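Local atomic coordinates of peptide synthetase, module 7 (Actinoplanes teichomyceticus, PDB entry 4TX3), a protein that is a condensation-like domain of a glycopeptide-antibiotic peptide synthetase that probably recruits cytochrome P450 enzymes to the carrier-bound peptide. Residues B[219-224]-B[397-402]; B[259-264]-B[365-370]; B[265-270]-B[318-323]; B[344-349]-B[357-362]; B[443-448]-B[455-460]. All blocks are in the same frame, centred on the assembly; numbering follows the deposited sequence.

Contact 1. Residues B[219-224]-B[397-402]; sequences TVLPFD and LDLAFA
L221 and F223 close around one end of D398, whose OD2 is the centre of this contact. L221 brings CD1 to 3.7 Å from D398 OD2, and the same methyl also lies against D398 CB. L221 holds CG beside its backbone N (chi1 -59°), which sends one methyl to D398 and the other to L399. F223 approaches with its edge: CE1 is 3.7 Å from D398 OD2, which sits close to the ring plane. Ring and carboxylate are turned 71° apart. The ring gets there because CG of F223 stands anti to its own carbonyl carbon (chi1 -62°), which swings the ring back over its own chain. One ring face then carries L221 O, which also accepts F223 N at 2.8 Å across the inverse gamma turn centred on P222. The segment 219-224 is a loop laid against the start of strand 399-407, in the sheet of a condensation-domain fold of the chloramphenicol acetyltransferase type. L221 CD2 meets L399 CD1 at 3.9 Å, the two leucines reaching tip to tip, and L399 also packs on L435 of helix 429-448. D398 OD2 is not left to apolar neighbours alone. R227 makes a salt bridge to it, and a water also donates to D398 OD2 at 2.6 Å. That water gives its other hydrogen to T219 O, 2.9 Å away, so it bridges the carboxylate to the loop backbone.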
# COMPACT_ATOMS: atom_id res chain seq x y z
N THR B 219 -16.34 -23.51 23.93
CA THR B 219 -15.62 -24.59 23.25
C THR B 219 -14.90 -25.39 24.33
O THR B 219 -14.32 -24.79 25.24
CB THR B 219 -14.61 -24.03 22.21
OG1 THR B 219 -15.28 -23.15 21.30
CG2 THR B 219 -13.95 -25.17 21.41
N VAL B 220 -14.94 -26.72 24.25
CA VAL B 220 -14.18 -27.54 25.20
C VAL B 220 -12.70 -27.51 24.88
O VAL B 220 -12.29 -27.91 23.79
CB VAL B 220 -14.64 -29.02 25.20
CG1 VAL B 220 -13.69 -29.87 26.04
CG2 VAL B 220 -16.03 -29.13 25.74
N LEU B 221 -11.87 -27.06 25.81
CA LEU B 221 -10.44 -26.91 25.53
C LEU B 221 -9.62 -27.44 26.71
O LEU B 221 -10.15 -27.63 27.79
CB LEU B 221 -10.11 -25.44 25.25
CG LEU B 221 -10.84 -24.77 24.07
CD1 LEU B 221 -10.86 -23.26 24.24
CD2 LEU B 221 -10.23 -25.14 22.72
N PRO B 222 -8.32 -27.70 26.51
CA PRO B 222 -7.60 -28.31 27.64
C PRO B 222 -7.18 -27.29 28.72
O PRO B 222 -5.98 -26.97 28.84
CB PRO B 222 -6.38 -28.94 26.97
CG PRO B 222 -6.11 -28.04 25.81
CD PRO B 222 -7.48 -27.63 25.30
N PHE B 223 -8.15 -26.82 29.50
CA PHE B 223 -7.89 -25.79 30.51
C PHE B 223 -6.95 -26.29 31.61
O PHE B 223 -6.93 -27.48 31.91
CB PHE B 223 -9.20 -25.31 31.14
CG PHE B 223 -10.16 -24.66 30.17
CD1 PHE B 223 -9.77 -23.58 29.40
CD2 PHE B 223 -11.46 -25.14 30.04
CE1 PHE B 223 -10.67 -22.99 28.51
CE2 PHE B 223 -12.35 -24.56 29.15
CZ PHE B 223 -11.95 -23.48 28.39
N ASP B 224 -6.18 -25.39 32.21
CA ASP B 224 -5.38 -25.73 33.38
C ASP B 224 -6.06 -25.20 34.65
O ASP B 224 -5.76 -25.65 35.76
CB ASP B 224 -3.96 -25.17 33.26
CG ASP B 224 -3.11 -25.93 32.26
OD1 ASP B 224 -2.98 -27.17 32.39
OD2 ASP B 224 -2.57 -25.31 31.33
N LEU B 397 -10.12 -13.65 23.86
CA LEU B 397 -10.31 -15.03 23.43
C LEU B 397 -9.57 -16.01 24.36
O LEU B 397 -8.66 -15.63 25.10
CB LEU B 397 -9.81 -15.19 22.00
CG LEU B 397 -10.56 -14.45 20.90
CD1 LEU B 397 -9.76 -14.45 19.62
CD2 LEU B 397 -11.92 -15.07 20.66
N ASP B 398 -9.96 -17.28 24.30
CA ASP B 398 -9.20 -18.33 24.97
C ASP B 398 -7.91 -18.62 24.20
O ASP B 398 -6.82 -18.63 24.78
CB ASP B 398 -10.05 -19.59 25.09
CG ASP B 398 -11.27 -19.36 25.98
OD1 ASP B 398 -11.52 -18.20 26.36
OD2 ASP B 398 -11.97 -20.35 26.29
N LEU B 399 -8.03 -18.82 22.89
CA LEU B 399 -6.88 -19.05 22.03
C LEU B 399 -6.97 -18.23 20.75
O LEU B 399 -8.05 -18.03 20.20
CB LEU B 399 -6.74 -20.54 21.69
CG LEU B 399 -6.78 -21.50 22.88
CD1 LEU B 399 -7.07 -22.93 22.44
CD2 LEU B 399 -5.49 -21.43 23.66
N ALA B 400 -5.82 -17.77 20.26
CA ALA B 400 -5.77 -16.97 19.04
C ALA B 400 -4.49 -17.27 18.28
O ALA B 400 -3.39 -16.99 18.75
CB ALA B 400 -5.88 -15.47 19.36
N PHE B 401 -4.64 -17.85 17.10
CA PHE B 401 -3.52 -18.17 16.25
C PHE B 401 -3.29 -17.04 15.27
O PHE B 401 -4.24 -16.59 14.61
CB PHE B 401 -3.77 -19.47 15.47
CG PHE B 401 -3.80 -20.71 16.33
CD1 PHE B 401 -4.95 -21.09 17.01
CD2 PHE B 401 -2.69 -21.53 16.42
CE1 PHE B 401 -4.98 -22.23 17.77
CE2 PHE B 401 -2.72 -22.68 17.18
CZ PHE B 401 -3.87 -23.03 17.85
N ALA B 402 -2.03 -16.59 15.20
CA ALA B 402 -1.61 -15.60 14.21
C ALA B 402 -0.49 -16.18 13.33
O ALA B 402 0.67 -16.26 13.74
CB ALA B 402 -1.16 -14.32 14.89
O HOH W 1 -13.79 -22.00 25.56

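Contact 2. Residues B[259-264]-B[365-370]; sequences ADMPQL and LQVREE
The carbonyl oxygen of D260 takes two backbone N-H groups, L264 N at 3.2 Å and, weakly, Q263 N at 3.1 Å, and so starts the helix whose P262 packs on V367. This is helix-on-sheet packing. The first turn of helix 261-278 lies on strand 363-369, which pairs with strand 399-407 and, by L365, with G285 of strand 281-288. P262 suits this place, since a first-turn residue has no helical carbonyl for its nitrogen to bond. Its ring crosses the V367 side chain obliquely, with P262 CB 4.1 Å from V367 CB. CG of the ring is 4.0 Å from V367 O, so the ring also rests on the strand backbone. V367 has CG1 anti to its nitrogen (chi1 173°), which puts that methyl beside both P262 and M261. M261 adds only its CG, 4.4 Å from V367 CG1, while its thioether end turns off toward H247 and A251 of helix 244-255. Further back on the strand, L365 CD2 lies 4.3 Å from P262 O.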
# COMPACT_ATOMS: atom_id res chain seq x y z
N ALA B 259 -10.13 -23.67 -2.52
CA ALA B 259 -9.87 -23.12 -1.20
C ALA B 259 -8.46 -22.54 -1.04
O ALA B 259 -7.47 -23.20 -1.31
CB ALA B 259 -10.11 -24.17 -0.13
N ASP B 260 -8.40 -21.31 -0.57
CA ASP B 260 -7.13 -20.68 -0.27
C ASP B 260 -6.56 -21.17 1.06
O ASP B 260 -7.24 -21.86 1.83
CB ASP B 260 -7.28 -19.15 -0.25
CG ASP B 260 -8.39 -18.70 0.68
OD1 ASP B 260 -9.29 -19.53 0.99
OD2 ASP B 260 -8.37 -17.52 1.11
N MET B 261 -5.32 -20.81 1.33
CA MET B 261 -4.62 -21.27 2.52
C MET B 261 -5.34 -20.95 3.85
O MET B 261 -5.34 -21.79 4.75
CB MET B 261 -3.21 -20.68 2.56
CG MET B 261 -2.36 -21.20 3.69
SD MET B 261 -1.96 -22.94 3.42
CE MET B 261 -1.35 -22.95 1.73
N PRO B 262 -5.94 -19.74 4.00
CA PRO B 262 -6.62 -19.50 5.29
C PRO B 262 -7.69 -20.53 5.61
O PRO B 262 -7.87 -20.89 6.77
CB PRO B 262 -7.23 -18.11 5.11
CG PRO B 262 -6.35 -17.44 4.10
CD PRO B 262 -5.91 -18.52 3.16
N GLN B 263 -8.38 -21.02 4.59
CA GLN B 263 -9.44 -22.01 4.83
C GLN B 263 -8.86 -23.41 5.08
O GLN B 263 -9.41 -24.19 5.85
CB GLN B 263 -10.42 -22.03 3.66
CG GLN B 263 -11.14 -20.71 3.42
CD GLN B 263 -12.13 -20.79 2.26
OE1 GLN B 263 -12.02 -21.63 1.37
NE2 GLN B 263 -13.12 -19.91 2.28
N LEU B 264 -7.74 -23.74 4.43
CA LEU B 264 -7.07 -25.02 4.67
C LEU B 264 -6.64 -25.16 6.11
O LEU B 264 -6.82 -26.21 6.72
CB LEU B 264 -5.85 -25.17 3.76
CG LEU B 264 -6.09 -25.32 2.26
CD1 LEU B 264 -4.82 -25.72 1.58
CD2 LEU B 264 -7.15 -26.34 1.99
N LEU B 365 -8.54 -17.55 14.51
CA LEU B 365 -7.48 -17.86 13.55
C LEU B 365 -7.24 -16.73 12.56
O LEU B 365 -8.15 -16.23 11.92
CB LEU B 365 -7.80 -19.15 12.79
CG LEU B 365 -6.85 -19.52 11.65
CD1 LEU B 365 -5.44 -19.67 12.15
CD2 LEU B 365 -7.31 -20.80 11.01
N GLN B 366 -5.97 -16.35 12.45
CA GLN B 366 -5.54 -15.30 11.53
C GLN B 366 -4.43 -15.87 10.64
O GLN B 366 -3.40 -16.32 11.13
CB GLN B 366 -5.04 -14.10 12.33
CG GLN B 366 -5.51 -12.76 11.83
CD GLN B 366 -7.00 -12.54 12.03
OE1 GLN B 366 -7.63 -13.07 12.97
NE2 GLN B 366 -7.58 -11.76 11.13
N VAL B 367 -4.64 -15.88 9.33
CA VAL B 367 -3.63 -16.32 8.40
C VAL B 367 -3.41 -15.22 7.39
O VAL B 367 -4.19 -15.08 6.46
CB VAL B 367 -4.02 -17.62 7.66
CG1 VAL B 367 -3.00 -17.94 6.57
CG2 VAL B 367 -4.15 -18.78 8.63
N ARG B 368 -2.36 -14.43 7.58
CA ARG B 368 -2.13 -13.28 6.71
C ARG B 368 -0.91 -13.47 5.80
O ARG B 368 -0.06 -14.33 6.06
CB ARG B 368 -1.95 -12.01 7.54
CG ARG B 368 -0.59 -11.94 8.21
CD ARG B 368 -0.34 -10.63 8.93
NE ARG B 368 1.09 -10.46 9.22
CZ ARG B 368 1.94 -9.83 8.42
NH1 ARG B 368 1.52 -9.31 7.27
NH2 ARG B 368 3.23 -9.73 8.76
N GLU B 369 -0.84 -12.66 4.75
CA GLU B 369 0.34 -12.64 3.88
C GLU B 369 1.47 -11.80 4.47
O GLU B 369 1.24 -11.00 5.38
CB GLU B 369 -0.04 -12.09 2.50
CG GLU B 369 0.58 -12.87 1.38
CD GLU B 369 -0.17 -14.15 1.13
OE1 GLU B 369 -1.31 -14.26 1.64
OE2 GLU B 369 0.36 -15.04 0.43
N GLU B 370 2.69 -12.02 3.97
CA GLU B 370 3.86 -11.18 4.28
C GLU B 370 3.51 -9.73 4.10
O GLU B 370 2.61 -9.43 3.32
CB GLU B 370 5.01 -11.51 3.35
CG GLU B 370 6.12 -12.31 3.94
CD GLU B 370 6.98 -12.90 2.85
OE1 GLU B 370 6.50 -12.95 1.68
OE2 GLU B 370 8.13 -13.31 3.15

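Contact 3. Residues B[265-270]-B[318-323]; sequences VQAALA and PTFLEV
Helix-helix packing joins helix 261-278 to the first turn of helix 320-334, with A267 meeting F320 and V323. The partner on the first helix is small, so the backbones come close: the CA atoms of A267 and V323 are 5.6 Å apart. A267 CB fits between V323 CG1, at 3.6 Å, and F320 CE1, at 3.8 Å. V323 presents CG1 because that methyl stands anti to its nitrogen (chi1 178°), which aims it at A267. The F320 ring is carried over in a similar way, its CG anti to the backbone N (chi1 168°). Its edge points at the helix backbone: A268 N lies in the ring plane, 4.0 Å from F320 CE1. A268 CB is a looser neighbour of the same carbon. Helix 429-448 continues this core, with V446 against F320 and V442 and L443 against A268. The end that brings F320 in is itself well fixed. T319 OG1 accepts E322 N at 2.9 Å. In return, T319 N donates to E322 OE1 at 2.7 Å, meeting the carboxylate on its anti side and somewhat out of its plane. V323 N bonds T319 O as the first helical turn closes. T319 is the N-cap, and with E322 it forms a capping box that starts helix 320-334 where it packs closely on helix 261-278.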
# COMPACT_ATOMS: atom_id res chain seq x y z
N VAL B 265 -6.05 -24.09 6.65
CA VAL B 265 -5.58 -24.08 8.03
C VAL B 265 -6.77 -24.09 8.98
O VAL B 265 -6.74 -24.71 10.05
CB VAL B 265 -4.67 -22.85 8.30
CG1 VAL B 265 -4.25 -22.79 9.76
CG2 VAL B 265 -3.43 -22.88 7.39
N GLN B 266 -7.84 -23.41 8.59
CA GLN B 266 -9.04 -23.44 9.41
C GLN B 266 -9.59 -24.87 9.51
O GLN B 266 -10.04 -25.30 10.57
CB GLN B 266 -10.09 -22.50 8.86
CG GLN B 266 -11.33 -22.45 9.69
CD GLN B 266 -12.29 -21.42 9.17
OE1 GLN B 266 -11.92 -20.59 8.34
NE2 GLN B 266 -13.55 -21.47 9.64
N ALA B 267 -9.54 -25.59 8.39
CA ALA B 267 -9.96 -26.99 8.38
C ALA B 267 -9.12 -27.80 9.36
O ALA B 267 -9.65 -28.45 10.27
CB ALA B 267 -9.86 -27.57 6.99
N ALA B 268 -7.81 -27.74 9.17
CA ALA B 268 -6.86 -28.50 9.97
C ALA B 268 -7.03 -28.24 11.47
O ALA B 268 -7.07 -29.18 12.27
CB ALA B 268 -5.44 -28.17 9.52
N LEU B 269 -7.13 -26.97 11.85
CA LEU B 269 -7.35 -26.59 13.25
C LEU B 269 -8.66 -27.17 13.80
O LEU B 269 -8.71 -27.62 14.96
CB LEU B 269 -7.35 -25.07 13.41
CG LEU B 269 -7.69 -24.52 14.80
CD1 LEU B 269 -6.67 -24.93 15.84
CD2 LEU B 269 -7.85 -23.01 14.77
N ALA B 270 -9.71 -27.16 12.98
CA ALA B 270 -10.99 -27.71 13.40
C ALA B 270 -10.85 -29.22 13.66
O ALA B 270 -11.42 -29.76 14.61
CB ALA B 270 -12.10 -27.43 12.35
N PRO B 318 -14.71 -37.14 8.91
CA PRO B 318 -14.39 -36.59 7.59
C PRO B 318 -12.90 -36.63 7.22
O PRO B 318 -12.03 -36.43 8.08
CB PRO B 318 -14.87 -35.14 7.68
CG PRO B 318 -15.56 -35.01 9.01
CD PRO B 318 -15.04 -36.08 9.88
N THR B 319 -12.61 -36.88 5.96
CA THR B 319 -11.27 -36.62 5.43
C THR B 319 -10.98 -35.12 5.56
O THR B 319 -11.92 -34.30 5.63
CB THR B 319 -11.14 -37.00 3.97
OG1 THR B 319 -11.92 -36.08 3.18
CG2 THR B 319 -11.62 -38.42 3.74
N PHE B 320 -9.70 -34.78 5.58
CA PHE B 320 -9.28 -33.38 5.57
C PHE B 320 -9.97 -32.63 4.45
O PHE B 320 -10.51 -31.54 4.65
CB PHE B 320 -7.76 -33.26 5.42
CG PHE B 320 -7.29 -31.87 5.11
CD1 PHE B 320 -7.35 -30.88 6.07
CD2 PHE B 320 -6.81 -31.55 3.84
CE1 PHE B 320 -6.93 -29.59 5.78
CE2 PHE B 320 -6.39 -30.26 3.54
CZ PHE B 320 -6.43 -29.28 4.51
N LEU B 321 -9.95 -33.23 3.26
CA LEU B 321 -10.54 -32.61 2.08
C LEU B 321 -12.05 -32.40 2.26
O LEU B 321 -12.59 -31.39 1.81
CB LEU B 321 -10.28 -33.46 0.84
CG LEU B 321 -8.89 -33.47 0.21
CD1 LEU B 321 -8.88 -34.49 -0.90
CD2 LEU B 321 -8.54 -32.08 -0.31
N GLU B 322 -12.72 -33.35 2.91
CA GLU B 322 -14.13 -33.16 3.22
C GLU B 322 -14.34 -31.98 4.18
O GLU B 322 -15.32 -31.23 4.04
CB GLU B 322 -14.73 -34.45 3.80
CG GLU B 322 -15.03 -35.49 2.69
CD GLU B 322 -15.27 -36.92 3.20
OE1 GLU B 322 -14.74 -37.29 4.28
OE2 GLU B 322 -15.98 -37.68 2.49
N VAL B 323 -13.41 -31.79 5.12
CA VAL B 323 -13.53 -30.68 6.06
C VAL B 323 -13.34 -29.34 5.36
O VAL B 323 -14.08 -28.38 5.61
CB VAL B 323 -12.53 -30.80 7.21
CG1 VAL B 323 -12.66 -29.59 8.13
CG2 VAL B 323 -12.75 -32.09 7.99

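Contact 4. Residues B[344-349]-B[357-362]; sequences KIPELL and RHPVYQ
This is a small apolar contact between a short helix and a turn, in which P346 meets P359 and I345 meets V360. It sits where helix 345-348 is followed by the loop leading into strand 363-369. P346 CG lies 3.9 Å from P359 CB, and the two rings meet at a slant. Beside them, I345 CG2 is 4.1 Å from V360 CG2, the side chains at about a right angle. I345 turns CG2 this way by holding it anti to its nitrogen. W208 of helix 200-211 packs on I345, and P309 of strand 306-313 on V360. Side chains of the loop hold its own shape. Q362 NE2 donates to H358 O at 2.7 Å, nearly along the C=O axis. H358 ND1 donates to Y361 O, also at 2.7 Å, and the acceptor lies in the imidazole plane. V360 has positive phi (65°), and Y361 N bonds P359 O at 2.6 Å around it, the geometry of a classic gamma turn.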
# COMPACT_ATOMS: atom_id res chain seq x y z
N LYS B 344 -23.62 -7.59 17.49
CA LYS B 344 -25.06 -7.54 17.53
C LYS B 344 -25.62 -8.96 17.65
O LYS B 344 -26.77 -9.17 18.04
CB LYS B 344 -25.58 -6.84 16.27
CG LYS B 344 -26.98 -6.36 16.35
CD LYS B 344 -27.09 -5.17 17.28
CE LYS B 344 -28.50 -4.57 17.17
NZ LYS B 344 -29.49 -5.51 16.54
N ILE B 345 -24.78 -9.93 17.30
CA ILE B 345 -25.18 -11.32 17.20
C ILE B 345 -25.49 -12.01 18.54
O ILE B 345 -26.42 -12.81 18.60
CB ILE B 345 -24.13 -12.13 16.45
CG1 ILE B 345 -24.25 -11.83 14.95
CG2 ILE B 345 -24.28 -13.62 16.71
CD1 ILE B 345 -23.13 -12.40 14.14
N PRO B 346 -24.72 -11.71 19.62
CA PRO B 346 -25.16 -12.28 20.92
C PRO B 346 -26.64 -12.02 21.26
O PRO B 346 -27.31 -12.96 21.65
CB PRO B 346 -24.23 -11.60 21.92
CG PRO B 346 -22.93 -11.48 21.14
CD PRO B 346 -23.37 -11.13 19.72
N GLU B 347 -27.13 -10.79 21.10
CA GLU B 347 -28.57 -10.48 21.19
C GLU B 347 -29.46 -11.36 20.34
O GLU B 347 -30.40 -11.97 20.84
CB GLU B 347 -28.86 -9.05 20.76
CG GLU B 347 -28.36 -7.98 21.67
CD GLU B 347 -28.17 -6.68 20.92
OE1 GLU B 347 -28.98 -6.41 20.00
OE2 GLU B 347 -27.20 -5.94 21.23
N LEU B 348 -29.18 -11.39 19.04
CA LEU B 348 -29.97 -12.15 18.08
C LEU B 348 -30.10 -13.61 18.47
O LEU B 348 -31.06 -14.28 18.09
CB LEU B 348 -29.34 -12.08 16.69
CG LEU B 348 -28.96 -10.69 16.20
CD1 LEU B 348 -28.25 -10.80 14.87
CD2 LEU B 348 -30.20 -9.81 16.07
N LEU B 349 -29.12 -14.11 19.21
CA LEU B 349 -29.12 -15.50 19.60
C LEU B 349 -29.67 -15.68 21.01
O LEU B 349 -29.64 -16.79 21.54
CB LEU B 349 -27.71 -16.07 19.54
CG LEU B 349 -27.13 -16.27 18.15
CD1 LEU B 349 -25.69 -16.80 18.31
CD2 LEU B 349 -28.01 -17.23 17.32
N ARG B 357 -15.92 -14.58 29.27
CA ARG B 357 -15.86 -15.37 28.05
C ARG B 357 -16.18 -14.53 26.82
O ARG B 357 -17.04 -13.65 26.87
CB ARG B 357 -16.83 -16.54 28.16
CG ARG B 357 -17.21 -17.17 26.85
CD ARG B 357 -18.37 -18.13 27.02
NE ARG B 357 -18.17 -18.97 28.18
CZ ARG B 357 -19.02 -19.04 29.20
NH1 ARG B 357 -20.14 -18.32 29.18
NH2 ARG B 357 -18.76 -19.84 30.24
N HIS B 358 -15.47 -14.79 25.73
CA HIS B 358 -15.86 -14.23 24.44
C HIS B 358 -17.05 -15.02 23.88
O HIS B 358 -17.01 -16.24 23.81
CB HIS B 358 -14.68 -14.26 23.46
CG HIS B 358 -14.88 -13.43 22.24
ND1 HIS B 358 -15.21 -13.96 21.01
CD2 HIS B 358 -14.79 -12.09 22.05
CE1 HIS B 358 -15.34 -12.99 20.13
NE2 HIS B 358 -15.09 -11.85 20.73
N PRO B 359 -18.12 -14.30 23.48
CA PRO B 359 -19.35 -14.91 22.96
C PRO B 359 -19.17 -15.56 21.57
O PRO B 359 -18.27 -15.15 20.83
CB PRO B 359 -20.30 -13.73 22.88
CG PRO B 359 -19.41 -12.56 22.65
CD PRO B 359 -18.19 -12.83 23.46
N VAL B 360 -20.01 -16.55 21.24
CA VAL B 360 -20.00 -17.25 19.96
C VAL B 360 -18.74 -18.08 19.71
O VAL B 360 -18.84 -19.27 19.41
CB VAL B 360 -20.17 -16.30 18.76
CG1 VAL B 360 -20.34 -17.10 17.46
CG2 VAL B 360 -21.34 -15.37 18.97
N TYR B 361 -17.55 -17.47 19.79
CA TYR B 361 -16.33 -18.26 19.66
C TYR B 361 -15.24 -17.85 20.63
O TYR B 361 -15.15 -16.70 21.05
CB TYR B 361 -15.78 -18.21 18.22
CG TYR B 361 -15.28 -16.87 17.75
CD1 TYR B 361 -16.14 -15.93 17.20
CD2 TYR B 361 -13.92 -16.55 17.83
CE1 TYR B 361 -15.67 -14.70 16.77
CE2 TYR B 361 -13.44 -15.33 17.40
CZ TYR B 361 -14.32 -14.41 16.87
OH TYR B 361 -13.84 -13.19 16.43
N GLN B 362 -14.40 -18.82 20.97
CA GLN B 362 -13.34 -18.64 21.95
C GLN B 362 -11.97 -18.97 21.34
O GLN B 362 -10.92 -18.75 21.96
CB GLN B 362 -13.62 -19.50 23.19
CG GLN B 362 -14.91 -19.17 23.93
CD GLN B 362 -16.15 -19.70 23.23
OE1 GLN B 362 -16.18 -20.85 22.79
NE2 GLN B 362 -17.18 -18.87 23.11

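Contact 5. Residues B[443-448]-B[455-460]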
# COMPACT_ATOMS: atom_id res chain seq x y z
N LEU B 443 -0.97 -30.16 10.31
CA LEU B 443 -0.72 -29.54 9.01
C LEU B 443 0.28 -30.35 8.15
O LEU B 443 0.09 -30.49 6.94
CB LEU B 443 -0.23 -28.10 9.19
CG LEU B 443 -1.39 -27.20 9.63
CD1 LEU B 443 -0.89 -26.02 10.40
CD2 LEU B 443 -2.22 -26.75 8.43
N GLU B 444 1.32 -30.91 8.77
CA GLU B 444 2.24 -31.76 7.99
C GLU B 444 1.57 -33.03 7.42
O GLU B 444 1.62 -33.27 6.20
CB GLU B 444 3.44 -32.15 8.84
CG GLU B 444 4.31 -30.96 9.23
CD GLU B 444 5.27 -31.29 10.37
OE1 GLU B 444 5.05 -32.31 11.07
OE2 GLU B 444 6.25 -30.53 10.56
N GLN B 445 0.93 -33.83 8.29
CA GLN B 445 0.23 -35.06 7.88
C GLN B 445 -0.78 -34.82 6.77
O GLN B 445 -0.89 -35.57 5.81
CB GLN B 445 -0.49 -35.70 9.07
CG GLN B 445 0.38 -35.91 10.27
CD GLN B 445 -0.41 -36.29 11.50
OE1 GLN B 445 -1.40 -37.03 11.42
NE2 GLN B 445 0.01 -35.78 12.65
N VAL B 446 -1.54 -33.75 6.94
CA VAL B 446 -2.64 -33.47 6.06
C VAL B 446 -2.07 -32.97 4.72
O VAL B 446 -2.64 -33.22 3.66
CB VAL B 446 -3.60 -32.47 6.77
CG1 VAL B 446 -3.94 -31.31 5.90
CG2 VAL B 446 -4.85 -33.19 7.28
N ALA B 447 -0.93 -32.30 4.78
CA ALA B 447 -0.22 -31.89 3.56
C ALA B 447 0.26 -33.08 2.74
O ALA B 447 0.10 -33.09 1.52
CB ALA B 447 0.96 -31.02 3.91
N GLU B 448 0.86 -34.06 3.40
CA GLU B 448 1.30 -35.25 2.68
C GLU B 448 0.12 -36.15 2.26
O GLU B 448 0.11 -36.70 1.16
CB GLU B 448 2.30 -36.04 3.53
CG GLU B 448 2.36 -37.52 3.17
CD GLU B 448 3.76 -38.11 3.23
OE1 GLU B 448 4.42 -37.95 4.28
OE2 GLU B 448 4.20 -38.72 2.22
N SER B 455 -9.84 -39.24 12.86
CA SER B 455 -9.49 -40.35 13.73
C SER B 455 -8.10 -40.96 13.45
O SER B 455 -7.54 -41.63 14.32
CB SER B 455 -10.54 -41.45 13.61
OG SER B 455 -10.52 -42.00 12.30
N ASP B 456 -7.56 -40.74 12.26
CA ASP B 456 -6.21 -41.18 11.93
C ASP B 456 -5.13 -40.13 12.17
O ASP B 456 -4.00 -40.34 11.78
CB ASP B 456 -6.09 -41.60 10.46
CG ASP B 456 -7.23 -42.45 9.97
OD1 ASP B 456 -7.74 -43.29 10.77
OD2 ASP B 456 -7.58 -42.30 8.77
N LEU B 457 -5.48 -38.98 12.75
CA LEU B 457 -4.48 -37.94 12.99
C LEU B 457 -3.58 -38.36 14.15
O LEU B 457 -4.05 -38.71 15.23
CB LEU B 457 -5.15 -36.59 13.30
CG LEU B 457 -5.95 -35.92 12.18
CD1 LEU B 457 -6.48 -34.57 12.63
CD2 LEU B 457 -5.16 -35.78 10.87
N ASP B 458 -2.27 -38.33 13.91
CA ASP B 458 -1.30 -38.61 14.94
C ASP B 458 -0.94 -37.32 15.69
O ASP B 458 -0.44 -36.37 15.11
CB ASP B 458 -0.05 -39.24 14.34
CG ASP B 458 1.01 -39.58 15.39
OD1 ASP B 458 0.65 -39.78 16.57
OD2 ASP B 458 2.21 -39.62 15.03
N ILE B 459 -1.23 -37.29 16.98
CA ILE B 459 -0.92 -36.13 17.79
C ILE B 459 0.07 -36.48 18.90
O ILE B 459 0.22 -35.73 19.87
CB ILE B 459 -2.18 -35.54 18.45
CG1 ILE B 459 -2.78 -36.57 19.40
CG2 ILE B 459 -3.17 -35.11 17.39
CD1 ILE B 459 -3.94 -36.09 20.17
N LEU B 460 0.71 -37.63 18.77
CA LEU B 460 1.74 -38.00 19.72
C LEU B 460 2.89 -37.02 19.58
O LEU B 460 3.35 -36.78 18.46
CB LEU B 460 2.22 -39.44 19.48
CG LEU B 460 3.28 -39.88 20.49
CD1 LEU B 460 2.66 -40.04 21.86
CD2 LEU B 460 3.97 -41.16 20.03
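Q445, on the last turns of helix 429-448, reaches out and spends its whole amide on the backbone of D458. Its CB points toward the segment 455-460. CG stands anti to the carbonyl carbon (chi1 -52°), and the chain is extended beyond it. CB and CG carry the amide across to the segment 455-460. CD arrives 3.6 Å from D458 O. OE1 accepts D458 N at 2.9 Å in a fairly straight bond (159°), with the donor tilted from the carbonyl plane. The same oxygen lies near L457 CA. NE2 donates to D458 O at 2.6 Å, on a lone pair in the carbonyl plane, and that acceptor is close to the amide plane of Q445. Two bonds to the N-H and C=O of one residue fix how the amide is turned, much as a neighbouring beta strand would pair with it. In the fold, this ties the chain that follows helix 429-448 back onto that helix. One residue on from Q445, V446 CG2 touches L457 CD2 loosely at 4.4 Å, and L457 also packs on M271 of helix 261-278. The D458 carboxylate turns to its own chain. OD1 accepts L460 N at 3.1 Å from above the carboxylate plane, an Asx turn, while OD2 makes a salt bridge with R441.

Overall arrangement
All four touching residues of contact 3 are buried; contacts 1 and 4 are mostly buried, with F223 and P346 partly exposed; contact 2 is only partly buried, and contact 5 reaches an exposed margin at D456. Contacts 2 and 3 share helix 261-278, one against the sheet, the other against a second helix. Contacts 1 and 2 meet in the sheet, where F401 O pairs with Q366 N at 2.8 Å. Contact 4 joins contact 1 through T219 OG1 and Q362 OE1. Contacts 3 and 5 lie side by side, about 11 Å between centres, and touch through helix 429-448. Contacts 2, 3 and 4 join their segments by apolar packing. Contact 1 adds a water-bridged carboxylate, and contact 5 relies on direct hydrogen bonds.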